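Local coordinates for uncharacterized protein (Shigella flexneri 5a str. M90T, PDB 5EUR) that is of unknown function, carries a DUF6971 domain and is found as an assembly of three copies, at residues R6-A11 with N55-A60; T38-T43 with G65-Y70. One frame throughout, in Å; residues are numbered along the deposited sequence.

Contact 1 of 2, residues R6-A11 with N55-A60; sequences RKLDIA and NDIHAA
Asp56, near the C-terminal end of helix 47-59, takes hold of the chain leading into strand 10-12 through its carboxylate. Leu8 N donates to Asp56 OD2 over 3.0 Å, and the bond is nearly straight (168° at the hydrogen), although the N-H arrives well above the carboxylate plane, 65° out of it. The same oxygen accepts a hydrogen bond from a water that also donates to Arg6 O, while Asp56 OD1 pairs with Arg88 of helix 79-99 in a salt bridge, leaving each carboxylate oxygen with its own partners. A second water, 2.7 Å from Asp56 O, joins that carbonyl to Leu8 O.

Apolar packing runs alongside these bonds. The Leu8 side chain crosses that of Asp56 at about a right angle, bringing Leu8 CB to 3.7 Å from Asp56 CB. Further along, Ile10 divides its branches: CG2, anti to the backbone N, rests 3.7 Å from Ala60 CB, whereas the other branch carries CD1 to 3.8 Å from Ile57 CD1. Phe31 of helix 28-43 touches both isoleucines.

Lys7 NZ lies 6.7 Å from Asp56 OD1, so their opposite charges are near but not in contact. With Arg88 on one oxygen and an N-H and a water on the other, Asp56 is probably held as the anion, tying residues 6-11 to helix 47-59 by hydrogen bonding, to which Ile10 adds packing, and linking to helix 79-99 by charge.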
ATOM      1  N   ARG A   6      -1.618   6.359  13.339  1.00 17.24           N
ATOM      2  CA  ARG A   6      -1.020   6.090  14.630  1.00 18.81           C
ATOM      3  C   ARG A   6       0.504   6.073  14.469  1.00 19.58           C
ATOM      4  O   ARG A   6       1.037   6.087  13.356  1.00 19.73           O
ATOM      5  CB  ARG A   6      -1.572   4.776  15.183  1.00 22.58           C
ATOM      6  CG  ARG A   6      -3.078   4.905  15.441  1.00 26.85           C
ATOM      7  CD  ARG A   6      -3.744   3.728  16.133  1.00 32.83           C
ATOM      8  NE  ARG A   6      -5.177   4.010  16.245  1.00 33.88           N
ATOM      9  CZ  ARG A   6      -5.759   4.662  17.244  1.00 36.56           C
ATOM     10  NH1 ARG A   6      -5.051   5.068  18.294  1.00 36.68           N
ATOM     11  NH2 ARG A   6      -7.067   4.874  17.204  1.00 35.06           N
ATOM     12  N   LYS A   7       1.215   6.107  15.594  1.00 20.27           N
ATOM     13  CA  LYS A   7       2.666   5.985  15.562  1.00 18.18           C
ATOM     14  C   LYS A   7       3.079   4.772  14.743  1.00 20.36           C
ATOM     15  O   LYS A   7       2.640   3.651  15.022  1.00 21.27           O
ATOM     16  CB  LYS A   7       3.211   5.871  16.988  1.00 20.74           C
ATOM     17  CG  LYS A   7       4.707   5.612  17.040  1.00 26.73           C
ATOM     18  CD  LYS A   7       4.945   4.121  17.294  1.00 30.77           C
ATOM     19  CE  LYS A   7       6.399   3.728  17.169  1.00 25.16           C
ATOM     20  NZ  LYS A   7       6.556   2.259  17.290  1.00 30.91           N
ATOM     21  N   LEU A   8       3.912   4.996  13.729  1.00 17.87           N
ATOM     22  CA  LEU A   8       4.203   3.932  12.778  1.00 18.55           C
ATOM     23  C   LEU A   8       5.140   2.918  13.408  1.00 22.49           C
ATOM     24  O   LEU A   8       6.227   3.268  13.878  1.00 25.00           O
ATOM     25  CB  LEU A   8       4.809   4.496  11.495  1.00 18.45           C
ATOM     26  CG  LEU A   8       3.982   5.532  10.727  1.00 18.80           C
ATOM     27  CD1 LEU A   8       4.745   5.962   9.481  1.00 21.54           C
ATOM     28  CD2 LEU A   8       2.602   4.980  10.355  1.00 22.13           C
ATOM     29  N   ASP A   9       4.705   1.666  13.410  1.00 21.79           N
ATOM     30  CA  ASP A   9       5.463   0.546  13.948  1.00 24.25           C
ATOM     31  C   ASP A   9       6.327   0.024  12.813  1.00 23.73           C
ATOM     32  O   ASP A   9       5.902  -0.833  12.038  1.00 23.78           O
ATOM     33  CB  ASP A   9       4.511  -0.522  14.471  1.00 28.06           C
ATOM     34  CG  ASP A   9       5.226  -1.759  14.957  1.00 34.01           C
ATOM     35  OD1 ASP A   9       6.440  -1.677  15.243  1.00 36.71           O
ATOM     36  OD2 ASP A   9       4.572  -2.818  15.041  1.00 34.72           O
ATOM     37  N   ILE A  10       7.548   0.556  12.705  1.00 26.17           N
ATOM     38  CA  ILE A  10       8.465   0.215  11.622  1.00 16.58           C
ATOM     39  C   ILE A  10       9.780  -0.282  12.206  1.00 20.35           C
ATOM     40  O   ILE A  10      10.432   0.428  12.982  1.00 21.00           O
ATOM     41  CB  ILE A  10       8.752   1.409  10.693  1.00 15.75           C
ATOM     42  CG1 ILE A  10       7.474   2.034  10.140  1.00 17.73           C
ATOM     43  CG2 ILE A  10       9.635   0.970   9.546  1.00 15.33           C
ATOM     44  CD1 ILE A  10       7.753   3.412   9.522  1.00 15.00           C
ATOM     45  N   ALA A  11      10.204  -1.462  11.774  1.00 17.94           N
ATOM     46  CA  ALA A  11      11.528  -1.974  12.100  1.00 17.05           C
ATOM     47  C   ALA A  11      12.246  -2.310  10.809  1.00 21.15           C
ATOM     48  O   ALA A  11      11.680  -2.978   9.940  1.00 20.10           O
ATOM     49  CB  ALA A  11      11.444  -3.209  12.997  1.00 20.48           C
ATOM     50  N   ASN A  55       8.476  12.092  10.949  1.00 13.99           N
ATOM     51  CA  ASN A  55       9.186  11.817  12.193  1.00 16.03           C
ATOM     52  C   ASN A  55       9.257  10.315  12.456  1.00 16.32           C
ATOM     53  O   ASN A  55      10.291   9.810  12.897  1.00 16.86           O
ATOM     54  CB  ASN A  55       8.536  12.561  13.359  1.00 16.52           C
ATOM     55  CG  ASN A  55       8.992  14.014  13.454  1.00 19.85           C
ATOM     56  OD1 ASN A  55      10.144  14.346  13.146  1.00 21.66           O
ATOM     57  ND2 ASN A  55       8.103  14.877  13.915  1.00 27.81           N
ATOM     58  N   ASP A  56       8.187   9.572  12.159  1.00 14.44           N
ATOM     59  CA  ASP A  56       8.263   8.120  12.342  1.00 17.77           C
ATOM     60  C   ASP A  56       9.186   7.456  11.321  1.00 15.56           C
ATOM     61  O   ASP A  56       9.866   6.459  11.636  1.00 16.72           O
ATOM     62  CB  ASP A  56       6.856   7.528  12.280  1.00 17.78           C
ATOM     63  CG  ASP A  56       6.026   7.923  13.481  1.00 23.57           C
ATOM     64  OD1 ASP A  56       6.619   8.359  14.509  1.00 23.24           O
ATOM     65  OD2 ASP A  56       4.795   7.818  13.395  1.00 20.36           O
ATOM     66  N   ILE A  57       9.216   7.985  10.093  1.00 15.79           N
ATOM     67  CA  ILE A  57      10.148   7.490   9.084  1.00 15.22           C
ATOM     68  C   ILE A  57      11.586   7.693   9.556  1.00 14.64           C
ATOM     69  O   ILE A  57      12.408   6.772   9.513  1.00 15.59           O
ATOM     70  CB  ILE A  57       9.883   8.190   7.737  1.00 14.67           C
ATOM     71  CG1 ILE A  57       8.499   7.806   7.199  1.00 17.00           C
ATOM     72  CG2 ILE A  57      10.985   7.894   6.730  1.00 15.89           C
ATOM     73  CD1 ILE A  57       8.277   6.299   7.088  1.00 18.02           C
ATOM     74  N   HIS A  58      11.894   8.900  10.039  1.00 14.82           N
ATOM     75  CA  HIS A  58      13.229   9.214  10.540  1.00 16.27           C
ATOM     76  C   HIS A  58      13.585   8.336  11.730  1.00 16.41           C
ATOM     77  O   HIS A  58      14.692   7.782  11.798  1.00 16.01           O
ATOM     78  CB  HIS A  58      13.271  10.695  10.929  1.00 14.12           C
ATOM     79  CG  HIS A  58      14.633  11.200  11.303  1.00 16.68           C
ATOM     80  ND1 HIS A  58      15.631  11.414  10.376  1.00 16.20           N
ATOM     81  CD2 HIS A  58      15.136  11.585  12.501  1.00 17.29           C
ATOM     82  CE1 HIS A  58      16.701  11.898  10.993  1.00 17.37           C
ATOM     83  NE2 HIS A  58      16.431  11.997  12.282  1.00 17.10           N
ATOM     84  N   ALA A  59      12.645   8.179  12.660  1.00 14.59           N
ATOM     85  CA  ALA A  59      12.885   7.384  13.862  1.00 17.42           C
ATOM     86  C   ALA A  59      13.190   5.930  13.536  1.00 18.08           C
ATOM     87  O   ALA A  59      13.902   5.260  14.299  1.00 19.02           O
ATOM     88  CB  ALA A  59      11.676   7.462  14.788  1.00 19.78           C
ATOM     89  N   ALA A  60      12.638   5.412  12.434  1.00 15.65           N
ATOM     90  CA  ALA A  60      12.876   4.027  12.061  1.00 18.45           C
ATOM     91  C   ALA A  60      14.214   3.805  11.366  1.00 19.03           C
ATOM     92  O   ALA A  60      14.546   2.657  11.051  1.00 22.63           O
ATOM     93  CB  ALA A  60      11.735   3.535  11.165  1.00 19.33           C
TER
HETATM   94  O   HOH W   1       2.334   8.645  12.207  1.00 23.11           O
HETATM   95  O   HOH W   2       8.969   4.633  13.470  1.00 24.61           O

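Contact 2 of 2, residues T38-T43 with G65-Y70; sequences TMLNST and GDYGKY
Tyr70 lays its ring against residues 40-43, and Leu40 is the residue it meets most. Leu40 CB stands 4.1 Å from the ring centroid and 21° off the normal, a CH-pi contact over one face; Lys69 CG covers the opposite face, offset toward the rim. Along the ring's far end the neighbours become polar. Asn41 OD1 sits at the edge, 3.7 Å from Tyr70 CE2, with amide and ring planes 60° apart, and this oxygen accepts its hydrogen bond from Ile3 N of the third subunit. Thr43 OG1 approaches Tyr70 CE1 obliquely at 3.5 Å.

Leu40 O lies 3.2 Å from Tyr70 OH, but the phenol is hydrogen-bonded to Gly44 O, just past the segment. The carbonyl is instead taken up within its own segment: Thr43 OG1 donates to Leu40 O at 2.7 Å, in the carbonyl plane and on a lone pair, and Thr43 N donates to it as well. In this largely helical fold the contact joins helix 28-43 to the start of helix 68-75, with Ser50 of the intervening helix 47-59 touching both Leu40 and Tyr70.

Leu40 also reaches Tyr67, three residues before Tyr70. With CG anti to the carbonyl carbon (chi1 -68°) and the chain extended beyond it, CD1 comes within 3.5 Å of both Tyr67 CB and Tyr67 CG, the two side chains crossing at about a right angle. Tyr67 OH is hydrogen-bonded to Thr32 O, two turns back along helix 28-43, so this tyrosine touches that helix at both ends of its side chain.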
ATOM      1  N   THR A  38       2.796   7.546  -1.078  1.00  9.70           N
ATOM      2  CA  THR A  38       1.345   7.637  -1.205  1.00 10.53           C
ATOM      3  C   THR A  38       0.710   8.142   0.087  1.00 10.04           C
ATOM      4  O   THR A  38      -0.233   8.942   0.044  1.00 11.72           O
ATOM      5  CB  THR A  38       0.777   6.281  -1.623  1.00 10.97           C
ATOM      6  OG1 THR A  38       1.478   5.827  -2.804  1.00 12.85           O
ATOM      7  CG2 THR A  38      -0.716   6.429  -1.936  1.00 13.49           C
ATOM      8  N   MET A  39       1.220   7.701   1.243  1.00 10.41           N
ATOM      9  CA  MET A  39       0.720   8.224   2.521  1.00  9.24           C
ATOM     10  C   MET A  39       0.845   9.741   2.568  1.00 11.53           C
ATOM     11  O   MET A  39      -0.106  10.460   2.942  1.00 12.73           O
ATOM     12  CB  MET A  39       1.486   7.606   3.695  1.00 12.06           C
ATOM     13  CG  MET A  39       1.216   6.100   3.911  1.00 10.45           C
ATOM     14  SD  MET A  39       2.449   5.396   5.053  1.00 13.10           S
ATOM     15  CE  MET A  39       2.098   6.309   6.554  1.00 14.74           C
ATOM     16  N   LEU A  40       2.034  10.242   2.200  1.00 10.84           N
ATOM     17  CA  LEU A  40       2.286  11.678   2.253  1.00 10.90           C
ATOM     18  C   LEU A  40       1.411  12.427   1.255  1.00 12.65           C
ATOM     19  O   LEU A  40       0.790  13.431   1.606  1.00 12.48           O
ATOM     20  CB  LEU A  40       3.768  11.965   2.006  1.00 12.32           C
ATOM     21  CG  LEU A  40       4.705  11.497   3.120  1.00 12.34           C
ATOM     22  CD1 LEU A  40       6.154  11.584   2.630  1.00 14.39           C
ATOM     23  CD2 LEU A  40       4.516  12.358   4.393  1.00 13.82           C
ATOM     24  N   ASN A  41       1.352  11.956   0.002  1.00 12.19           N
ATOM     25  CA  ASN A  41       0.478  12.603  -0.980  1.00 11.88           C
ATOM     26  C   ASN A  41      -0.965  12.656  -0.492  1.00 13.31           C
ATOM     27  O   ASN A  41      -1.674  13.650  -0.708  1.00 14.33           O
ATOM     28  CB  ASN A  41       0.554  11.870  -2.326  1.00 12.26           C
ATOM     29  CG  ASN A  41       1.754  12.303  -3.153  1.00 14.53           C
ATOM     30  OD1 ASN A  41       2.298  13.372  -2.924  1.00 14.70           O
ATOM     31  ND2 ASN A  41       2.144  11.490  -4.134  1.00 15.36           N
ATOM     32  N   SER A  42      -1.427  11.588   0.151  1.00 11.19           N
ATOM     33  CA  SER A  42      -2.803  11.558   0.627  1.00 10.83           C
ATOM     34  C   SER A  42      -3.041  12.536   1.771  1.00 14.74           C
ATOM     35  O   SER A  42      -4.204  12.871   2.046  1.00 13.27           O
ATOM     36  CB  SER A  42      -3.179  10.133   1.037  1.00 13.09           C
ATOM     37  OG  SER A  42      -2.739   9.844   2.350  1.00 17.33           O
ATOM     38  N   THR A  43      -1.981  13.016   2.439  1.00 14.22           N
ATOM     39  CA  THR A  43      -2.229  14.085   3.416  1.00 13.59           C
ATOM     40  C   THR A  43      -2.541  15.435   2.773  1.00 16.60           C
ATOM     41  O   THR A  43      -3.051  16.321   3.466  1.00 18.14           O
ATOM     42  CB  THR A  43      -1.042  14.280   4.380  1.00 16.64           C
ATOM     43  OG1 THR A  43       0.048  14.929   3.708  1.00 18.43           O
ATOM     44  CG2 THR A  43      -0.590  12.951   4.961  1.00 18.52           C
ATOM     45  N   GLY A  65      14.159  12.567   4.220  1.00 14.42           N
ATOM     46  CA  GLY A  65      14.405  13.668   3.319  1.00 15.27           C
ATOM     47  C   GLY A  65      14.077  13.420   1.864  1.00 19.08           C
ATOM     48  O   GLY A  65      14.276  14.313   1.034  1.00 18.04           O
ATOM     49  N   ASP A  66      13.556  12.241   1.514  1.00 15.05           N
ATOM     50  CA  ASP A  66      13.384  11.838   0.128  1.00 15.05           C
ATOM     51  C   ASP A  66      12.012  12.193  -0.444  1.00 16.21           C
ATOM     52  O   ASP A  66      11.625  11.618  -1.472  1.00 18.39           O
ATOM     53  CB  ASP A  66      13.591  10.327  -0.021  1.00 20.91           C
ATOM     54  CG  ASP A  66      14.316   9.965  -1.299  1.00 26.69           C
ATOM     55  OD1 ASP A  66      15.084  10.806  -1.802  1.00 28.55           O
ATOM     56  OD2 ASP A  66      14.079   8.861  -1.834  1.00 33.77           O
ATOM     57  N   TYR A  67      11.273  13.102   0.183  1.00 16.12           N
ATOM     58  CA  TYR A  67       9.862  13.317  -0.147  1.00 16.40           C
ATOM     59  C   TYR A  67       9.552  14.782  -0.426  1.00 17.14           C
ATOM     60  O   TYR A  67       8.552  15.329   0.060  1.00 16.50           O
ATOM     61  CB  TYR A  67       8.979  12.752   0.957  1.00 14.12           C
ATOM     62  CG  TYR A  67       9.254  11.281   1.137  1.00 13.76           C
ATOM     63  CD1 TYR A  67       8.681  10.343   0.283  1.00 13.87           C
ATOM     64  CD2 TYR A  67      10.122  10.830   2.124  1.00 14.70           C
ATOM     65  CE1 TYR A  67       8.958   8.994   0.414  1.00 16.46           C
ATOM     66  CE2 TYR A  67      10.398   9.484   2.269  1.00 15.02           C
ATOM     67  CZ  TYR A  67       9.811   8.573   1.415  1.00 15.12           C
ATOM     68  OH  TYR A  67      10.095   7.237   1.567  1.00 16.45           O
ATOM     69  N   GLY A  68      10.426  15.433  -1.199  1.00 18.63           N
ATOM     70  CA  GLY A  68      10.115  16.737  -1.767  1.00 23.39           C
ATOM     71  C   GLY A  68       9.592  17.748  -0.765  1.00 22.55           C
ATOM     72  O   GLY A  68      10.172  17.972   0.305  1.00 18.25           O
ATOM     73  N   LYS A  69       8.480  18.392  -1.125  1.00 19.33           N
ATOM     74  CA  LYS A  69       7.935  19.452  -0.289  1.00 20.45           C
ATOM     75  C   LYS A  69       7.630  18.963   1.123  1.00 20.67           C
ATOM     76  O   LYS A  69       7.818  19.704   2.096  1.00 19.27           O
ATOM     77  CB  LYS A  69       6.684  20.049  -0.949  1.00 23.27           C
ATOM     78  CG  LYS A  69       5.472  19.128  -0.959  1.00 20.29           C
ATOM     79  CD  LYS A  69       4.272  19.785  -1.626  1.00 25.48           C
ATOM     80  CE  LYS A  69       3.129  18.787  -1.763  1.00 24.53           C
ATOM     81  NZ  LYS A  69       1.917  19.365  -2.436  1.00 30.70           N
ATOM     82  N   TYR A  70       7.162  17.717   1.263  1.00 16.60           N
ATOM     83  CA  TYR A  70       6.888  17.198   2.595  1.00 15.82           C
ATOM     84  C   TYR A  70       8.172  17.129   3.408  1.00 15.51           C
ATOM     85  O   TYR A  70       8.175  17.463   4.599  1.00 17.80           O
ATOM     86  CB  TYR A  70       6.226  15.816   2.505  1.00 14.41           C
ATOM     87  CG  TYR A  70       4.883  15.879   1.806  1.00 16.59           C
ATOM     88  CD1 TYR A  70       3.785  16.471   2.423  1.00 17.19           C
ATOM     89  CD2 TYR A  70       4.708  15.352   0.536  1.00 16.33           C
ATOM     90  CE1 TYR A  70       2.551  16.547   1.784  1.00 17.03           C
ATOM     91  CE2 TYR A  70       3.482  15.416  -0.097  1.00 13.79           C
ATOM     92  CZ  TYR A  70       2.413  16.016   0.521  1.00 17.76           C
ATOM     93  OH  TYR A  70       1.201  16.083  -0.140  1.00 17.53           O
TER

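Contact 2 is fully buried, although its centre lies about 12 Å from that of the chain; contact 1 is only partly buried at about 6 Å. Contact 1 sets the segment entering the sheet against helix 47-59 and relies on a carboxylate, two waters and aliphatic branches. Contact 2 joins helix 28-43 to the beginning of helix 68-75 through tyrosine rings, with no direct hydrogen bond between its segments. Their segments alternate along the chain, with centres about 14 Å apart, and they meet directly where Leu8 CD1 packs 4.0 Å from Met39 CE. Both touch the second subunit, while contact 2 also borders the third.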